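Local coordinates for protein dihydrodipicolinate synthase (Rhodopseudomonas palustris, PDB 3DZ1) that probably makes 4-hydroxy-tetrahydrodipicolinate from pyruvate and aspartate semialdehyde, as other DapA-family lyases of lysine biosynthesis do, on a TIM-barrel scaffold, at residues G42-T47 with S76-V81; R69-A74 with M99-A104; I108-S113 with L144-V149. All blocks are in the same frame, centred on the assembly; numbering follows the deposited sequence.

Overall arrangement
The three contacts lie at different levels of one TIM barrel, its eight parallel strands ordered as in sequence. Interaction 1 pairs strands 45-48 and 78-82. Interaction 2 joins the C-terminal ends of helices 60-73 and 88-101, which flank strand 78-82. The two centres lie about 10 Å apart; their segments alternate along the chain, and Val79 meets Ala74, Ala103 and Ala104 between them. Interaction 3 comes later, linking the loop after strand 105-108 to that around helix 143-146; its centre is about 24 and 26 Å from those of interactions 1 and 2, and it lies on the opposite side of the chain's centre from interaction 1. Strands, helix ends and strand-end loops each join neighbouring beta-alpha units.

Interaction 1 (G42-T47 with S76-V81); sequences GCEGVT and SMQVIV
Gly45-Thr47 and Gln78-Ile80 are paired as adjacent parallel strands of the TIM barrel, the two strands of a beta-alpha-beta unit whose crossover helix is 60-73. Their short axes run only 13° apart. Three backbone bonds set the register: Gln78 N gives a weak one to Glu44 O at 3.3 Å, Val46 N one to Gln78 O at 3.0 Å, and Ile80 N one to Val46 O at 2.8 Å. Glu44 O is gripped a second time, by a water that also gives a weak bond to Ser76 O.

The pairing sorts side chains onto two faces. Val46 and Val79 point outward to the helical layer, where Tyr38 covers Val46 and Ile71 covers Val79. Gly45 has no side chain, and a CB at this position would collide with Gln78 O. Ahead of the strand, the selenomethionine Met77 closes the outer face. Its chain runs straight to SE and then bends at chi3 (-70°), bringing CE alongside Val46 CG2 at 3.7 Å while SE rests 3.5 Å from Cys43 O. Thr35 and Ala39 of helix 28-40 pack against this side chain too.

Gln78, on the inner face with Thr47 and Ile80, runs beside Glu44 in the same direction, carboxylate and amide planes 66° apart, and the carboxylate is anchored by Ala10 N through OE2. Further along lies Thr47, close to Met217, which is predicted to bind pyruvate. The Thr47 hydroxyl is buried without any hydrogen-bond partner in the model: Thr47 OG1 lies beside the branched stem of Ile80, 3.9 Å from Ile80 CB, while Thr47 CA makes a CA-H...O contact of 3.2 Å with Ile80 O.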
ATOM      1  N   GLY A  42      36.016  -7.463 -16.392  1.00 11.60           N
ATOM      2  CA  GLY A  42      35.525  -8.825 -16.249  1.00 11.86           C
ATOM      3  C   GLY A  42      34.030  -9.072 -16.134  1.00 12.62           C
ATOM      4  O   GLY A  42      33.622 -10.182 -15.785  1.00 11.12           O
ATOM      5  N   CYS A  43      33.206  -8.064 -16.409  1.00  8.68           N
ATOM      6  CA  CYS A  43      31.756  -8.246 -16.342  1.00  9.15           C
ATOM      7  C   CYS A  43      31.312  -9.155 -17.488  1.00  9.13           C
ATOM      8  O   CYS A  43      31.832  -9.052 -18.599  1.00  9.74           O
ATOM      9  CB  CYS A  43      31.036  -6.898 -16.450  1.00  7.43           C
ATOM     10  SG  CYS A  43      31.177  -5.846 -14.986  1.00 11.39           S
ATOM     11  N   GLU A  44      30.361 -10.047 -17.216  1.00  8.28           N
ATOM     12  CA  GLU A  44      29.862 -10.962 -18.234  1.00  7.91           C
ATOM     13  C   GLU A  44      28.711 -10.343 -19.017  1.00  8.84           C
ATOM     14  O   GLU A  44      28.397 -10.769 -20.131  1.00  9.52           O
ATOM     15  CB  GLU A  44      29.391 -12.274 -17.591  1.00 12.06           C
ATOM     16  CG  GLU A  44      28.759 -13.246 -18.583  1.00 18.31           C
ATOM     17  CD  GLU A  44      28.734 -14.682 -18.085  1.00 23.99           C
ATOM     18  OE1 GLU A  44      29.815 -15.190 -17.697  1.00 26.40           O
ATOM     19  OE2 GLU A  44      27.642 -15.307 -18.088  1.00 22.46           O
ATOM     20  N   GLY A  45      28.080  -9.332 -18.435  1.00  9.21           N
ATOM     21  CA  GLY A  45      26.968  -8.702 -19.116  1.00  9.05           C
ATOM     22  C   GLY A  45      26.607  -7.347 -18.560  1.00  9.20           C
ATOM     23  O   GLY A  45      27.193  -6.884 -17.576  1.00  8.15           O
ATOM     24  N   VAL A  46      25.633  -6.711 -19.200  1.00  7.85           N
ATOM     25  CA  VAL A  46      25.179  -5.394 -18.790  1.00  7.82           C
ATOM     26  C   VAL A  46      23.664  -5.333 -18.920  1.00  7.44           C
ATOM     27  O   VAL A  46      23.102  -5.818 -19.901  1.00  8.12           O
ATOM     28  CB  VAL A  46      25.803  -4.287 -19.685  1.00  9.45           C
ATOM     29  CG1 VAL A  46      25.450  -2.904 -19.141  1.00 10.20           C
ATOM     30  CG2 VAL A  46      27.319  -4.459 -19.754  1.00  9.34           C
ATOM     31  N   THR A  47      23.005  -4.756 -17.921  1.00  6.52           N
ATOM     32  CA  THR A  47      21.555  -4.603 -17.954  1.00  8.24           C
ATOM     33  C   THR A  47      21.306  -3.112 -18.147  1.00  8.51           C
ATOM     34  O   THR A  47      21.904  -2.284 -17.458  1.00  7.12           O
ATOM     35  CB  THR A  47      20.921  -5.114 -16.648  1.00  8.09           C
ATOM     36  OG1 THR A  47      21.197  -6.516 -16.518  1.00 10.23           O
ATOM     37  CG2 THR A  47      19.402  -4.909 -16.666  1.00  8.54           C
ATOM     38  N   SER A  76      31.336  -8.161 -26.809  1.00 19.73           N
ATOM     39  CA  SER A  76      31.761  -9.385 -26.128  1.00 19.39           C
ATOM     40  C   SER A  76      30.958  -9.734 -24.876  1.00 17.86           C
ATOM     41  O   SER A  76      31.317 -10.660 -24.145  1.00 18.12           O
ATOM     42  CB  SER A  76      33.240  -9.283 -25.748  1.00 18.88           C
ATOM     43  OG  SER A  76      33.439  -8.258 -24.786  1.00 22.15           O
HETATM   44  N   MSE A  77      29.878  -8.998 -24.624  1.00 17.62           N
HETATM   45  CA  MSE A  77      29.051  -9.249 -23.449  1.00 16.34           C
HETATM   46  C   MSE A  77      27.575  -9.374 -23.807  1.00 14.69           C
HETATM   47  O   MSE A  77      27.127  -8.872 -24.835  1.00 13.86           O
HETATM   48  CB  MSE A  77      29.212  -8.115 -22.434  1.00 16.62           C
HETATM   49  CG  MSE A  77      30.616  -7.929 -21.907  1.00 17.63           C
HETATM   50 SE   MSE A  77      30.676  -6.494 -20.616  1.00 22.59          SE
HETATM   51  CE  MSE A  77      30.370  -5.002 -21.814  1.00 15.03           C
ATOM     52  N   GLN A  78      26.822 -10.042 -22.942  1.00 14.62           N
ATOM     53  CA  GLN A  78      25.395 -10.213 -23.158  1.00 13.58           C
ATOM     54  C   GLN A  78      24.686  -9.011 -22.537  1.00 12.46           C
ATOM     55  O   GLN A  78      24.890  -8.704 -21.364  1.00 13.39           O
ATOM     56  CB  GLN A  78      24.923 -11.512 -22.500  1.00 15.64           C
ATOM     57  CG  GLN A  78      25.646 -12.756 -23.010  1.00 21.41           C
ATOM     58  CD  GLN A  78      25.189 -14.033 -22.325  1.00 25.19           C
ATOM     59  OE1 GLN A  78      25.305 -14.178 -21.100  1.00 28.07           O
ATOM     60  NE2 GLN A  78      24.675 -14.976 -23.116  1.00 26.64           N
ATOM     61  N   VAL A  79      23.868  -8.319 -23.325  1.00 10.48           N
ATOM     62  CA  VAL A  79      23.145  -7.154 -22.823  1.00 11.37           C
ATOM     63  C   VAL A  79      21.665  -7.457 -22.625  1.00  9.88           C
ATOM     64  O   VAL A  79      20.984  -7.936 -23.532  1.00 10.44           O
ATOM     65  CB  VAL A  79      23.295  -5.942 -23.775  1.00  9.38           C
ATOM     66  CG1 VAL A  79      22.395  -4.800 -23.327  1.00  9.79           C
ATOM     67  CG2 VAL A  79      24.739  -5.479 -23.783  1.00  8.53           C
ATOM     68  N   ILE A  80      21.178  -7.170 -21.423  1.00 10.82           N
ATOM     69  CA  ILE A  80      19.786  -7.407 -21.068  1.00  9.50           C
ATOM     70  C   ILE A  80      19.056  -6.071 -21.002  1.00  9.87           C
ATOM     71  O   ILE A  80      19.497  -5.149 -20.325  1.00  8.96           O
ATOM     72  CB  ILE A  80      19.701  -8.107 -19.702  1.00  9.37           C
ATOM     73  CG1 ILE A  80      20.412  -9.458 -19.782  1.00 10.58           C
ATOM     74  CG2 ILE A  80      18.248  -8.293 -19.291  1.00 11.93           C
ATOM     75  CD1 ILE A  80      20.695 -10.070 -18.436  1.00 11.08           C
ATOM     76  N   VAL A  81      17.939  -5.965 -21.710  1.00  9.17           N
ATOM     77  CA  VAL A  81      17.182  -4.722 -21.713  1.00  8.19           C
ATOM     78  C   VAL A  81      15.921  -4.850 -20.865  1.00  6.93           C
ATOM     79  O   VAL A  81      15.142  -5.791 -21.030  1.00  5.48           O
ATOM     80  CB  VAL A  81      16.785  -4.319 -23.150  1.00 10.14           C
ATOM     81  CG1 VAL A  81      16.058  -2.973 -23.134  1.00  8.35           C
ATOM     82  CG2 VAL A  81      18.029  -4.251 -24.034  1.00 11.18           C
TER
HETATM   83  O   HOH W   1      29.576 -12.613 -21.907  1.00 18.19           O

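Interaction 2 (R69-A74 with M99-A104); sequences RFIKRA and MDAGAA
Ile71 and Lys72 grip the turn Ala101-Ala103, so that two consecutive outer helices of the TIM barrel, 60-73 and 88-101, meet near their C-terminal ends. The isoleucine uses both of its branches. Its CG2, anti to the backbone N, lies over the chain just beyond the second helix, with Ile71 CG2 3.4 Å from Gly102 C and 3.5 Å from Ala101 O. The longer branch leaves beside the backbone N (chi1 -64°) and sets Ile71 CD1 against two methyls, 3.9 Å from Ala101 CB and 3.7 Å from Ala103 CB.

Lys72 comes to the same turn from the solvent-exposed side. Its chain bends at chi2 and is extended beyond, delivering NZ to Ala101 O at 2.9 Å. The ammonium approaches that oxygen well off the line of the carbonyl bond, at a C=O...N angle of 136°. Ala101 is the last helical residue, and a positive charge there would probably be favoured by the negative end of the helix dipole.

What presents this carbonyl is a Schellman motif: Gly102 takes a positive phi of 128° and two bonds return into the last helical turn, that of Gly102 N to Met99 O a weak one. A CB on Gly102 would press on Ile71 CG2, so the glycine serves the packing as well as the turn. Replacing Ile71 by an alanine would remove both branches and is likely to leave the Ala101 and Ala103 methyls and the Gly102 backbone without their apolar partner.

One shell out, Val79 and Val81 of strand 78-82 pack against Ile71 from the barrel. The first helix is also fastened to helix 28-40 by two salt bridges, Arg69 NH2 to Asp32 OD2 and Arg73 NH2 to Asp36 OD2.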
ATOM      1  N   ARG A  69      22.619   1.720 -28.283  1.00 13.37           N
ATOM      2  CA  ARG A  69      23.999   2.167 -28.117  1.00 14.14           C
ATOM      3  C   ARG A  69      24.778   1.147 -27.289  1.00 14.13           C
ATOM      4  O   ARG A  69      25.894   0.762 -27.650  1.00 12.22           O
ATOM      5  CB  ARG A  69      24.035   3.527 -27.415  1.00 17.00           C
ATOM      6  CG  ARG A  69      25.420   4.160 -27.351  1.00 23.01           C
ATOM      7  CD  ARG A  69      25.705   4.969 -28.601  1.00 27.11           C
ATOM      8  NE  ARG A  69      27.059   5.520 -28.616  1.00 28.19           N
ATOM      9  CZ  ARG A  69      27.490   6.407 -29.508  1.00 28.66           C
ATOM     10  NH1 ARG A  69      26.672   6.845 -30.453  1.00 27.15           N
ATOM     11  NH2 ARG A  69      28.740   6.843 -29.466  1.00 28.10           N
ATOM     12  N   PHE A  70      24.184   0.718 -26.175  1.00 12.85           N
ATOM     13  CA  PHE A  70      24.813  -0.261 -25.288  1.00 12.01           C
ATOM     14  C   PHE A  70      24.987  -1.619 -25.959  1.00 12.65           C
ATOM     15  O   PHE A  70      26.040  -2.250 -25.843  1.00 11.04           O
ATOM     16  CB  PHE A  70      23.978  -0.445 -24.015  1.00 13.85           C
ATOM     17  CG  PHE A  70      24.257   0.573 -22.943  1.00 14.98           C
ATOM     18  CD1 PHE A  70      25.479   0.590 -22.282  1.00 17.02           C
ATOM     19  CD2 PHE A  70      23.283   1.497 -22.572  1.00 16.80           C
ATOM     20  CE1 PHE A  70      25.729   1.510 -21.263  1.00 16.33           C
ATOM     21  CE2 PHE A  70      23.524   2.420 -21.555  1.00 16.83           C
ATOM     22  CZ  PHE A  70      24.748   2.425 -20.900  1.00 16.33           C
ATOM     23  N   ILE A  71      23.943  -2.073 -26.646  1.00 12.25           N
ATOM     24  CA  ILE A  71      23.985  -3.361 -27.321  1.00 13.36           C
ATOM     25  C   ILE A  71      25.107  -3.416 -28.357  1.00 15.07           C
ATOM     26  O   ILE A  71      25.884  -4.373 -28.394  1.00 14.45           O
ATOM     27  CB  ILE A  71      22.635  -3.675 -28.008  1.00 13.97           C
ATOM     28  CG1 ILE A  71      21.539  -3.821 -26.949  1.00 13.87           C
ATOM     29  CG2 ILE A  71      22.738  -4.969 -28.805  1.00 13.39           C
ATOM     30  CD1 ILE A  71      20.146  -4.000 -27.519  1.00 13.82           C
ATOM     31  N   LYS A  72      25.202  -2.382 -29.184  1.00 15.21           N
ATOM     32  CA  LYS A  72      26.223  -2.338 -30.223  1.00 16.97           C
ATOM     33  C   LYS A  72      27.647  -2.220 -29.689  1.00 16.77           C
ATOM     34  O   LYS A  72      28.591  -2.710 -30.310  1.00 18.42           O
ATOM     35  CB  LYS A  72      25.935  -1.181 -31.182  1.00 18.49           C
ATOM     36  CG  LYS A  72      24.591  -1.288 -31.887  1.00 22.88           C
ATOM     37  CD  LYS A  72      24.495  -2.571 -32.692  1.00 25.55           C
ATOM     38  CE  LYS A  72      23.184  -2.655 -33.450  1.00 27.93           C
ATOM     39  NZ  LYS A  72      23.107  -3.909 -34.246  1.00 27.48           N
ATOM     40  N   ARG A  73      27.799  -1.582 -28.534  1.00 16.89           N
ATOM     41  CA  ARG A  73      29.118  -1.388 -27.940  1.00 16.77           C
ATOM     42  C   ARG A  73      29.647  -2.622 -27.204  1.00 16.02           C
ATOM     43  O   ARG A  73      30.841  -2.928 -27.271  1.00 15.83           O
ATOM     44  CB  ARG A  73      29.082  -0.196 -26.978  1.00 17.52           C
ATOM     45  CG  ARG A  73      30.441   0.244 -26.460  1.00 20.51           C
ATOM     46  CD  ARG A  73      31.225   0.969 -27.535  1.00 23.58           C
ATOM     47  NE  ARG A  73      32.526   1.423 -27.054  1.00 26.29           N
ATOM     48  CZ  ARG A  73      33.336   2.221 -27.742  1.00 29.08           C
ATOM     49  NH1 ARG A  73      32.978   2.653 -28.942  1.00 29.96           N
ATOM     50  NH2 ARG A  73      34.504   2.585 -27.232  1.00 28.76           N
ATOM     51  N   ALA A  74      28.764  -3.324 -26.501  1.00 14.72           N
ATOM     52  CA  ALA A  74      29.156  -4.513 -25.743  1.00 15.29           C
ATOM     53  C   ALA A  74      29.210  -5.765 -26.616  1.00 15.02           C
ATOM     54  O   ALA A  74      28.503  -6.740 -26.371  1.00 14.33           O
ATOM     55  CB  ALA A  74      28.193  -4.732 -24.583  1.00 13.92           C
HETATM   56  N   MSE A  99      15.981  -7.127 -29.277  1.00 13.08           N
HETATM   57  CA  MSE A  99      16.462  -8.402 -29.783  1.00 15.51           C
HETATM   58  C   MSE A  99      17.005  -8.262 -31.207  1.00 15.86           C
HETATM   59  O   MSE A  99      18.057  -8.822 -31.529  1.00 14.44           O
HETATM   60  CB  MSE A  99      15.351  -9.455 -29.733  1.00 16.52           C
HETATM   61  CG  MSE A  99      14.879  -9.802 -28.319  1.00 18.84           C
HETATM   62 SE   MSE A  99      16.305 -10.302 -27.080  1.00 23.89          SE
HETATM   63  CE  MSE A  99      16.828 -11.990 -27.873  1.00 21.39           C
ATOM     64  N   ASP A 100      16.305  -7.518 -32.061  1.00 16.35           N
ATOM     65  CA  ASP A 100      16.779  -7.326 -33.431  1.00 18.18           C
ATOM     66  C   ASP A 100      18.114  -6.588 -33.429  1.00 17.12           C
ATOM     67  O   ASP A 100      18.950  -6.792 -34.312  1.00 17.45           O
ATOM     68  CB  ASP A 100      15.770  -6.529 -34.264  1.00 20.18           C
ATOM     69  CG  ASP A 100      14.503  -7.312 -34.557  1.00 24.52           C
ATOM     70  OD1 ASP A 100      14.582  -8.553 -34.677  1.00 26.92           O
ATOM     71  OD2 ASP A 100      13.431  -6.684 -34.683  1.00 27.08           O
ATOM     72  N   ALA A 101      18.306  -5.730 -32.432  1.00 15.52           N
ATOM     73  CA  ALA A 101      19.532  -4.950 -32.304  1.00 15.55           C
ATOM     74  C   ALA A 101      20.717  -5.799 -31.853  1.00 14.99           C
ATOM     75  O   ALA A 101      21.871  -5.465 -32.142  1.00 13.27           O
ATOM     76  CB  ALA A 101      19.317  -3.801 -31.330  1.00 15.48           C
ATOM     77  N   GLY A 102      20.433  -6.887 -31.136  1.00 13.43           N
ATOM     78  CA  GLY A 102      21.496  -7.763 -30.671  1.00 12.19           C
ATOM     79  C   GLY A 102      21.477  -8.075 -29.185  1.00 11.38           C
ATOM     80  O   GLY A 102      22.438  -8.639 -28.649  1.00 10.50           O
ATOM     81  N   ALA A 103      20.391  -7.720 -28.509  1.00 10.22           N
ATOM     82  CA  ALA A 103      20.287  -7.984 -27.077  1.00  9.07           C
ATOM     83  C   ALA A 103      20.297  -9.484 -26.798  1.00 10.44           C
ATOM     84  O   ALA A 103      19.887 -10.286 -27.642  1.00  9.51           O
ATOM     85  CB  ALA A 103      19.008  -7.357 -26.518  1.00 10.75           C
ATOM     86  N   ALA A 104      20.783  -9.856 -25.616  1.00  9.61           N
ATOM     87  CA  ALA A 104      20.826 -11.257 -25.222  1.00  9.64           C
ATOM     88  C   ALA A 104      19.452 -11.678 -24.694  1.00  9.41           C
ATOM     89  O   ALA A 104      19.075 -12.848 -24.766  1.00 10.36           O
ATOM     90  CB  ALA A 104      21.881 -11.463 -24.154  1.00  9.44           C
TER

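Interaction 3 (I108-S113 with L144-V149); sequences IAPPPS and LTLSVV
Val148 fits against the proline run Pro110-Pro112, and its three outer carbons show how a branched side chain can straddle one ring corner. Val148 CB lies 3.9 Å from Pro110 CG. Both methyls stay packed on that ring carbon: CG1, anti to the backbone N (chi1 179°), has Val148 CG1 4.0 Å from Pro110 CG. CG2, beside the backbone N, in addition meets the next carbonyl, Val148 CG2 lying 3.2 Å from Pro111 O, a tight fit of methyl on carbonyl.

Leu146 extends the apolar seam. Its CD1 meets the methyl of Ala109, with Leu146 CD1 3.7 Å from Ala109 CB, and touches the Pro110 ring more loosely. No hydrogen bond crosses the contact; its polar element is a CA-H...O contact of 3.4 Å from Pro112 CA to Leu146 O, an oxygen that also takes a weak bond from Val148 N in the turn after the helix. Ser147, at positive phi, makes that turn.

The proline run leaves strand 105-108 and helix 143-146 follows strand 137-141, both at the C-terminal ends of the strands, the active-site end in TIM-barrel enzymes. Helix 117-131 backs them, with Phe124 on Pro110 and Ile120 on Val148, while Gln140 of strand 137-141 touches both Ala109 and Leu146.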
ATOM      1  N   ILE A 108      11.729  -8.558 -17.103  1.00  9.67           N
ATOM      2  CA  ILE A 108      10.342  -8.196 -16.845  1.00  8.77           C
ATOM      3  C   ILE A 108      10.010  -8.236 -15.363  1.00  9.71           C
ATOM      4  O   ILE A 108      10.206  -9.258 -14.691  1.00  8.34           O
ATOM      5  CB  ILE A 108       9.356  -9.139 -17.582  1.00  8.48           C
ATOM      6  CG1 ILE A 108       9.704  -9.206 -19.071  1.00  8.96           C
ATOM      7  CG2 ILE A 108       7.926  -8.621 -17.425  1.00  8.08           C
ATOM      8  CD1 ILE A 108       8.875 -10.227 -19.843  1.00  8.44           C
ATOM      9  N   ALA A 109       9.516  -7.111 -14.860  1.00 10.21           N
ATOM     10  CA  ALA A 109       9.113  -6.994 -13.467  1.00 11.05           C
ATOM     11  C   ALA A 109       7.593  -6.933 -13.486  1.00 12.69           C
ATOM     12  O   ALA A 109       6.998  -6.493 -14.467  1.00 13.05           O
ATOM     13  CB  ALA A 109       9.684  -5.721 -12.852  1.00 11.17           C
ATOM     14  N   PRO A 110       6.942  -7.380 -12.407  1.00 12.96           N
ATOM     15  CA  PRO A 110       5.480  -7.345 -12.376  1.00 13.19           C
ATOM     16  C   PRO A 110       4.945  -5.979 -11.962  1.00 15.10           C
ATOM     17  O   PRO A 110       5.635  -5.212 -11.287  1.00 14.12           O
ATOM     18  CB  PRO A 110       5.143  -8.404 -11.337  1.00 13.51           C
ATOM     19  CG  PRO A 110       6.228  -8.190 -10.326  1.00 14.36           C
ATOM     20  CD  PRO A 110       7.477  -8.038 -11.200  1.00 13.10           C
ATOM     21  N   PRO A 111       3.720  -5.643 -12.390  1.00 15.28           N
ATOM     22  CA  PRO A 111       3.164  -4.347 -11.992  1.00 15.34           C
ATOM     23  C   PRO A 111       2.982  -4.405 -10.472  1.00 16.50           C
ATOM     24  O   PRO A 111       2.753  -5.476  -9.912  1.00 14.17           O
ATOM     25  CB  PRO A 111       1.837  -4.286 -12.753  1.00 16.82           C
ATOM     26  CG  PRO A 111       1.497  -5.734 -12.998  1.00 18.23           C
ATOM     27  CD  PRO A 111       2.838  -6.320 -13.354  1.00 16.53           C
ATOM     28  N   PRO A 112       3.071  -3.257  -9.790  1.00 17.96           N
ATOM     29  CA  PRO A 112       2.928  -3.193  -8.330  1.00 20.31           C
ATOM     30  C   PRO A 112       1.602  -3.630  -7.702  1.00 21.52           C
ATOM     31  O   PRO A 112       1.531  -3.822  -6.488  1.00 22.61           O
ATOM     32  CB  PRO A 112       3.260  -1.734  -8.019  1.00 20.69           C
ATOM     33  CG  PRO A 112       2.733  -1.018  -9.230  1.00 20.67           C
ATOM     34  CD  PRO A 112       3.208  -1.906 -10.365  1.00 18.51           C
ATOM     35  N   SER A 113       0.568  -3.813  -8.516  1.00 22.50           N
ATOM     36  CA  SER A 113      -0.745  -4.191  -7.994  1.00 23.92           C
ATOM     37  C   SER A 113      -1.012  -5.684  -7.809  1.00 23.08           C
ATOM     38  O   SER A 113      -1.922  -6.058  -7.072  1.00 24.17           O
ATOM     39  CB  SER A 113      -1.844  -3.604  -8.884  1.00 25.91           C
ATOM     40  OG  SER A 113      -1.799  -4.158 -10.188  1.00 27.39           O
ATOM     41  N   LEU A 144      10.866  -5.077  -2.191  1.00 10.86           N
ATOM     42  CA  LEU A 144      11.160  -3.800  -1.553  1.00 12.05           C
ATOM     43  C   LEU A 144      10.646  -2.588  -2.328  1.00 12.73           C
ATOM     44  O   LEU A 144      10.102  -1.658  -1.741  1.00 13.12           O
ATOM     45  CB  LEU A 144      12.669  -3.646  -1.336  1.00 12.82           C
ATOM     46  CG  LEU A 144      13.048  -2.344  -0.626  1.00 14.09           C
ATOM     47  CD1 LEU A 144      12.543  -2.400   0.802  1.00 15.23           C
ATOM     48  CD2 LEU A 144      14.555  -2.139  -0.652  1.00 17.49           C
ATOM     49  N   THR A 145      10.816  -2.595  -3.644  1.00 12.13           N
ATOM     50  CA  THR A 145      10.386  -1.465  -4.454  1.00 14.34           C
ATOM     51  C   THR A 145       9.146  -1.726  -5.297  1.00 14.03           C
ATOM     52  O   THR A 145       8.423  -0.791  -5.657  1.00 14.70           O
ATOM     53  CB  THR A 145      11.515  -1.015  -5.406  1.00 14.97           C
ATOM     54  OG1 THR A 145      11.768  -2.051  -6.361  1.00 13.74           O
ATOM     55  CG2 THR A 145      12.793  -0.732  -4.625  1.00 16.74           C
ATOM     56  N   LEU A 146       8.898  -2.991  -5.609  1.00 11.92           N
ATOM     57  CA  LEU A 146       7.761  -3.351  -6.444  1.00 13.77           C
ATOM     58  C   LEU A 146       6.526  -3.854  -5.694  1.00 13.70           C
ATOM     59  O   LEU A 146       5.474  -4.065  -6.300  1.00 14.42           O
ATOM     60  CB  LEU A 146       8.211  -4.385  -7.476  1.00 15.35           C
ATOM     61  CG  LEU A 146       9.434  -3.947  -8.289  1.00 15.59           C
ATOM     62  CD1 LEU A 146       9.829  -5.049  -9.254  1.00 18.63           C
ATOM     63  CD2 LEU A 146       9.118  -2.660  -9.047  1.00 16.87           C
ATOM     64  N   SER A 147       6.658  -4.047  -4.383  1.00 13.19           N
ATOM     65  CA  SER A 147       5.555  -4.503  -3.538  1.00 13.93           C
ATOM     66  C   SER A 147       5.169  -5.964  -3.724  1.00 14.13           C
ATOM     67  O   SER A 147       4.905  -6.665  -2.752  1.00 14.32           O
ATOM     68  CB  SER A 147       4.317  -3.626  -3.771  1.00 16.58           C
ATOM     69  OG  SER A 147       4.619  -2.256  -3.558  1.00 18.54           O
ATOM     70  N   VAL A 148       5.129  -6.425  -4.968  1.00 12.75           N
ATOM     71  CA  VAL A 148       4.752  -7.808  -5.236  1.00 14.05           C
ATOM     72  C   VAL A 148       5.671  -8.814  -4.545  1.00 14.20           C
ATOM     73  O   VAL A 148       6.888  -8.647  -4.523  1.00 12.76           O
ATOM     74  CB  VAL A 148       4.753  -8.095  -6.749  1.00 15.02           C
ATOM     75  CG1 VAL A 148       4.386  -9.552  -7.007  1.00 16.07           C
ATOM     76  CG2 VAL A 148       3.781  -7.160  -7.454  1.00 14.96           C
ATOM     77  N   VAL A 149       5.077  -9.856  -3.975  1.00 12.17           N
ATOM     78  CA  VAL A 149       5.848 -10.897  -3.311  1.00 10.81           C
ATOM     79  C   VAL A 149       5.590 -12.211  -4.043  1.00 11.98           C
ATOM     80  O   VAL A 149       4.440 -12.569  -4.299  1.00  8.79           O
ATOM     81  CB  VAL A 149       5.447 -11.050  -1.819  1.00 13.57           C
ATOM     82  CG1 VAL A 149       6.215 -12.208  -1.184  1.00 14.10           C
ATOM     83  CG2 VAL A 149       5.728  -9.761  -1.073  1.00 12.16           C
TER